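Local coordinates for beta-1,3-1,4-glucanase (Caldicellulosiruptor sp. F32, PDB 5H4R), which probably hydrolyses the glucan chains of lichenan and related mixed-linkage beta-1,3-1,4-glucans, as a glycoside hydrolase of family 5, at residues K133-I138 with N178-F183. The protein carries 1 engineered substitution. Numbering follows the deposited sequence.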
loop_
_atom_site.group_PDB
_atom_site.type_symbol
_atom_site.label_atom_id
_atom_site.label_comp_id
_atom_site.label_asym_id
_atom_site.label_seq_id
_atom_site.Cartn_x
_atom_site.Cartn_y
_atom_site.Cartn_z
ATOM N N LYS A 133 16.121 0.441 -10.986
ATOM C CA LYS A 133 16.126 -0.972 -10.587
ATOM C C LYS A 133 15.340 -1.206 -9.287
ATOM O O LYS A 133 15.670 -2.095 -8.504
ATOM C CB LYS A 133 17.559 -1.494 -10.474
ATOM C CG LYS A 133 18.331 -1.452 -11.819
ATOM C CD LYS A 133 19.686 -2.111 -11.717
ATOM C CE LYS A 133 20.490 -1.919 -12.996
ATOM N NZ LYS A 133 21.887 -2.416 -12.862
ATOM N N MET A 134 14.260 -0.455 -9.093
ATOM C CA MET A 134 13.439 -0.531 -7.887
ATOM C C MET A 134 12.290 -1.491 -8.118
ATOM O O MET A 134 11.872 -1.713 -9.258
ATOM C CB MET A 134 12.897 0.850 -7.509
ATOM C CG MET A 134 13.980 1.814 -7.160
ATOM S SD MET A 134 13.314 3.454 -6.857
ATOM C CE MET A 134 12.734 3.208 -5.173
ATOM N N TYR A 135 11.809 -2.097 -7.035
ATOM C CA TYR A 135 10.515 -2.753 -7.086
ATOM C C TYR A 135 9.434 -1.682 -7.168
ATOM O O TYR A 135 9.581 -0.591 -6.618
ATOM C CB TYR A 135 10.329 -3.658 -5.862
ATOM C CG TYR A 135 11.296 -4.809 -5.857
ATOM C CD1 TYR A 135 12.578 -4.657 -5.366
ATOM C CD2 TYR A 135 10.926 -6.041 -6.346
ATOM C CE1 TYR A 135 13.477 -5.710 -5.368
ATOM C CE2 TYR A 135 11.802 -7.081 -6.386
ATOM C CZ TYR A 135 13.074 -6.933 -5.882
ATOM O OH TYR A 135 13.921 -8.008 -5.934
ATOM N N VAL A 136 8.370 -1.966 -7.920
ATOM C CA VAL A 136 7.304 -1.004 -8.154
ATOM C C VAL A 136 5.978 -1.705 -7.935
ATOM O O VAL A 136 5.770 -2.805 -8.459
ATOM C CB VAL A 136 7.344 -0.427 -9.580
ATOM C CG1 VAL A 136 6.212 0.571 -9.797
ATOM C CG2 VAL A 136 8.682 0.231 -9.849
ATOM N N ILE A 137 5.093 -1.077 -7.149
ATOM C CA ILE A 137 3.729 -1.553 -6.928
ATOM C C ILE A 137 2.755 -0.544 -7.524
ATOM O O ILE A 137 2.821 0.647 -7.210
ATOM C CB ILE A 137 3.427 -1.743 -5.429
ATOM C CG1 ILE A 137 4.398 -2.736 -4.780
ATOM C CG2 ILE A 137 1.979 -2.152 -5.256
ATOM C CD1 ILE A 137 4.426 -2.640 -3.259
ATOM N N ILE A 138 1.836 -1.024 -8.380
ATOM C CA ILE A 138 0.745 -0.186 -8.886
ATOM C C ILE A 138 -0.578 -0.862 -8.521
ATOM O O ILE A 138 -0.644 -2.089 -8.403
ATOM C CB ILE A 138 0.831 0.058 -10.414
ATOM C CG1 ILE A 138 0.847 -1.239 -11.202
ATOM C CG2 ILE A 138 2.067 0.878 -10.746
ATOM C CD1 ILE A 138 0.846 -1.029 -12.748
ATOM N N ASN A 178 9.611 -6.667 -16.144
ATOM C CA ASN A 178 10.139 -7.780 -15.361
ATOM C C ASN A 178 9.448 -7.848 -14.001
ATOM O O ASN A 178 8.542 -7.062 -13.694
ATOM C CB ASN A 178 11.673 -7.689 -15.255
ATOM C CG ASN A 178 12.182 -6.554 -14.371
ATOM O OD1 ASN A 178 11.522 -6.101 -13.423
ATOM N ND2 ASN A 178 13.418 -6.109 -14.662
ATOM N N ASP A 179 9.844 -8.856 -13.193
ATOM C CA ASP A 179 9.182 -9.151 -11.917
ATOM C C ASP A 179 9.455 -8.105 -10.846
ATOM O O ASP A 179 8.928 -8.246 -9.731
ATOM C CB ASP A 179 9.623 -10.506 -11.336
ATOM C CG ASP A 179 9.082 -11.716 -12.088
ATOM O OD1 ASP A 179 8.178 -11.592 -12.934
ATOM O OD2 ASP A 179 9.582 -12.824 -11.789
ATOM N N HIS A 180 10.266 -7.077 -11.102
ATOM C CA HIS A 180 10.301 -5.986 -10.135
ATOM C C HIS A 180 8.982 -5.209 -10.089
ATOM O O HIS A 180 8.713 -4.532 -9.091
ATOM C CB HIS A 180 11.459 -5.051 -10.433
ATOM C CG HIS A 180 12.757 -5.509 -9.869
ATOM N ND1 HIS A 180 13.371 -6.679 -10.273
ATOM C CD2 HIS A 180 13.563 -4.963 -8.930
ATOM C CE1 HIS A 180 14.503 -6.829 -9.606
ATOM N NE2 HIS A 180 14.642 -5.803 -8.783
ATOM N N LEU A 181 8.148 -5.301 -11.128
ATOM C CA LEU A 181 6.826 -4.691 -11.137
ATOM C C LEU A 181 5.787 -5.659 -10.570
ATOM O O LEU A 181 5.661 -6.801 -11.036
ATOM C CB LEU A 181 6.431 -4.273 -12.553
ATOM C CG LEU A 181 5.061 -3.629 -12.687
ATOM C CD1 LEU A 181 4.983 -2.343 -11.903
ATOM C CD2 LEU A 181 4.732 -3.384 -14.160
ATOM N N ILE A 182 5.059 -5.173 -9.570
ATOM C CA ILE A 182 4.079 -5.914 -8.781
ATOM C C ILE A 182 2.722 -5.247 -8.978
ATOM O O ILE A 182 2.625 -4.015 -8.927
ATOM C CB ILE A 182 4.479 -5.900 -7.290
ATOM C CG1 ILE A 182 5.867 -6.523 -7.119
ATOM C CG2 ILE A 182 3.431 -6.596 -6.411
ATOM C CD1 ILE A 182 6.564 -6.072 -5.848
ATOM N N PHE A 183 1.667 -6.049 -9.198
ATOM C CA PHE A 183 0.306 -5.522 -9.287
ATOM C C PHE A 183 -0.415 -5.802 -7.977
ATOM O O PHE A 183 -0.403 -6.941 -7.492
ATOM C CB PHE A 183 -0.509 -6.167 -10.413
ATOM C CG PHE A 183 0.069 -6.006 -11.799
ATOM C CD1 PHE A 183 0.951 -4.988 -12.110
ATOM C CD2 PHE A 183 -0.298 -6.893 -12.795
ATOM C CE1 PHE A 183 1.446 -4.856 -13.407
ATOM C CE2 PHE A 183 0.182 -6.749 -14.083
ATOM C CZ PHE A 183 1.059 -5.735 -14.385
#
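Val136 O accepts the shortest hydrogen bond between the two strands, from Ile182 N at 2.7 Å and almost in line with the carbonyl; Leu181 CA adds a CA-H...O contact to the same oxygen. The ladder extends both ways, Val136 N donating to His180 O (2.8 Å) and Ile138 N to Ile182 O (3.1 Å), and knits the strands in parallel register. At the N-terminal end of the ladder the Tyr135 and His180 rings stack face to face, centroids 4.0 Å apart and planes 20° apart, with His180 CD2 over the centre of the phenol. Tyr135 turns CG anti to its carbonyl carbon (chi1 -66°), which lays the ring over the imidazole while its OH is hydrogen-bonded to Asp46 OD2. With an alanine here and the phenol gone, His180 would probably be freer to turn and Asp46 is likely to lack a hydrogen-bond mate. Asn178 OD1 takes the His180 N-H at 2.8 Å, an Asx turn leading into the second strand. On one sheet face Ile138 CG1 lies 3.9 Å from Phe183 CD1, and Leu181 CD1 meets Val136 CG1; on the other, Ile137 CG1 packs against Ile182 CB. Strands 135-139 and 181-184, joined through helix 156-173, are the third and fourth of the (beta/alpha)8 TIM barrel.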